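Local coordinates for hypothetical UPF0271 protein TTHB195 (Thermus thermophilus, PDB 2DFA), which probably catalyses the ATP-dependent cleavage of 5-oxoproline to L-glutamate as the A subunit of a three-component 5-oxoprolinase, at residues Phe25-Ser30 against Ala235-Leu240. Numbering follows the deposited sequence.
Sequences FPLVSS and AVREAL
Arg237 reaches from helix 229-241 to the loop around Leu27 and makes the one polar link between the two segments. Its NH1 donates a weak hydrogen bond to Leu27 O, 2.8 Å long but bent to 123° at the hydrogen, and the guanidinium meets this carbonyl obliquely. Pro26 O lies farther off, 4.2 Å from Arg237 NE, too distant for a hydrogen bond. With CG anti to the backbone N (chi1 -171°), the extended chain carries Arg237 CD alongside Leu27 O, and the turn about CD-NE (chi4 70°) swings NH1 back onto the same oxygen. Leu27 and Arg237 are the nearest CA pair, 6.6 Å apart. Van der Waals contact is closest where Arg237 CD sits 3.2 Å from Leu27 O. The two side chains themselves come no nearer than Leu27 CB to Arg237 CD, 4.4 Å. One turn further along the helix, Glu241 forms a long, weak ion pair with Arg237 NE; the arginine also touches Val247 in strand 246-247. With an alanine here, Leu27 O is likely to lose both its weak donor and the methylene packed beside it, and Glu241 its distant charged neighbour. Beyond Leu27, the OG atoms of Ser29 and Ser30 hydrogen-bond to Asp4 OD2 of strand 2-9. Helix 229-241 thus packs against the loop between helix 21-24 and strand 30-34, outside the curled parallel sheet, consistent with the irregular beta/alpha barrel of the LamB/YcsF family.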
loop_
_atom_site.group_PDB
_atom_site.type_symbol
_atom_site.label_atom_id
_atom_site.label_comp_id
_atom_site.label_asym_id
_atom_site.label_seq_id
_atom_site.Cartn_x
_atom_site.Cartn_y
_atom_site.Cartn_z
ATOM N N PHE A 25 26.415 7.582 7.974
ATOM C CA PHE A 25 26.377 7.505 9.435
ATOM C C PHE A 25 27.679 7.819 10.165
ATOM O O PHE A 25 27.664 8.457 11.217
ATOM C CB PHE A 25 25.865 6.134 9.877
ATOM C CG PHE A 25 24.367 6.020 9.873
ATOM C CD1 PHE A 25 23.631 6.405 8.756
ATOM C CD2 PHE A 25 23.691 5.513 10.976
ATOM C CE1 PHE A 25 22.242 6.285 8.742
ATOM C CE2 PHE A 25 22.299 5.389 10.969
ATOM C CZ PHE A 25 21.576 5.774 9.852
ATOM N N PRO A 26 28.824 7.374 9.630
ATOM C CA PRO A 26 30.075 7.677 10.331
ATOM C C PRO A 26 30.491 9.148 10.226
ATOM O O PRO A 26 31.462 9.573 10.856
ATOM C CB PRO A 26 31.075 6.735 9.663
ATOM C CG PRO A 26 30.566 6.664 8.254
ATOM C CD PRO A 26 29.069 6.521 8.453
ATOM N N LEU A 27 29.743 9.924 9.446
ATOM C CA LEU A 27 30.053 11.337 9.247
ATOM C C LEU A 27 29.120 12.316 9.964
ATOM O O LEU A 27 29.510 13.448 10.256
ATOM C CB LEU A 27 30.033 11.657 7.752
ATOM C CG LEU A 27 30.858 10.760 6.827
ATOM C CD1 LEU A 27 30.564 11.120 5.380
ATOM C CD2 LEU A 27 32.340 10.914 7.139
ATOM N N VAL A 28 27.891 11.893 10.247
ATOM C CA VAL A 28 26.928 12.785 10.891
ATOM C C VAL A 28 26.752 12.533 12.379
ATOM O O VAL A 28 27.138 11.480 12.885
ATOM C CB VAL A 28 25.545 12.675 10.204
ATOM C CG1 VAL A 28 25.678 12.982 8.720
ATOM C CG2 VAL A 28 24.974 11.284 10.396
ATOM N N SER A 29 26.174 13.502 13.082
ATOM C CA SER A 29 25.933 13.342 14.508
ATOM C C SER A 29 24.472 12.986 14.780
ATOM O O SER A 29 24.157 12.445 15.831
ATOM C CB SER A 29 26.331 14.605 15.289
ATOM O OG SER A 29 25.672 15.761 14.802
ATOM N N SER A 30 23.583 13.287 13.833
ATOM C CA SER A 30 22.164 12.959 13.987
ATOM C C SER A 30 21.604 12.483 12.648
ATOM O O SER A 30 22.091 12.873 11.589
ATOM C CB SER A 30 21.347 14.166 14.485
ATOM O OG SER A 30 21.645 14.501 15.830
ATOM N N ALA A 235 33.603 16.110 3.249
ATOM C CA ALA A 235 34.231 17.418 3.121
ATOM C C ALA A 235 33.787 18.370 4.227
ATOM O O ALA A 235 34.610 19.057 4.829
ATOM C CB ALA A 235 33.910 18.017 1.753
ATOM N N VAL A 236 32.486 18.402 4.498
ATOM C CA VAL A 236 31.952 19.288 5.525
ATOM C C VAL A 236 32.431 18.955 6.933
ATOM O O VAL A 236 32.862 19.843 7.668
ATOM C CB VAL A 236 30.405 19.291 5.516
ATOM C CG1 VAL A 236 29.879 20.158 6.649
ATOM C CG2 VAL A 236 29.895 19.810 4.180
ATOM N N ARG A 237 32.357 17.683 7.315
ATOM C CA ARG A 237 32.784 17.283 8.651
ATOM C C ARG A 237 34.264 17.577 8.880
ATOM O O ARG A 237 34.652 18.072 9.938
ATOM C CB ARG A 237 32.525 15.793 8.880
ATOM C CG ARG A 237 32.747 15.364 10.324
ATOM C CD ARG A 237 32.669 13.854 10.490
ATOM N NE ARG A 237 32.846 13.452 11.883
ATOM C CZ ARG A 237 31.956 13.668 12.846
ATOM N NH1 ARG A 237 30.813 14.282 12.571
ATOM N NH2 ARG A 237 32.209 13.277 14.087
ATOM N N GLU A 238 35.086 17.270 7.883
ATOM C CA GLU A 238 36.523 17.499 7.991
ATOM C C GLU A 238 36.856 18.983 8.122
ATOM O O GLU A 238 37.685 19.371 8.947
ATOM C CB GLU A 238 37.244 16.892 6.783
ATOM C CG GLU A 238 37.126 15.372 6.719
ATOM C CD GLU A 238 37.909 14.758 5.573
ATOM O OE1 GLU A 238 37.592 15.052 4.399
ATOM O OE2 GLU A 238 38.843 13.977 5.848
ATOM N N ALA A 239 36.206 19.812 7.313
ATOM C CA ALA A 239 36.443 21.247 7.362
ATOM C C ALA A 239 36.114 21.773 8.753
ATOM O O ALA A 239 36.808 22.642 9.279
ATOM C CB ALA A 239 35.587 21.952 6.318
ATOM N N LEU A 240 35.058 21.231 9.350
ATOM C CA LEU A 240 34.634 21.649 10.680
ATOM C C LEU A 240 35.587 21.177 11.775
ATOM O O LEU A 240 35.916 21.936 12.687
ATOM C CB LEU A 240 33.221 21.128 10.970
ATOM C CG LEU A 240 32.086 21.688 10.106
ATOM C CD1 LEU A 240 30.769 21.025 10.492
ATOM C CD2 LEU A 240 31.994 23.194 10.293
#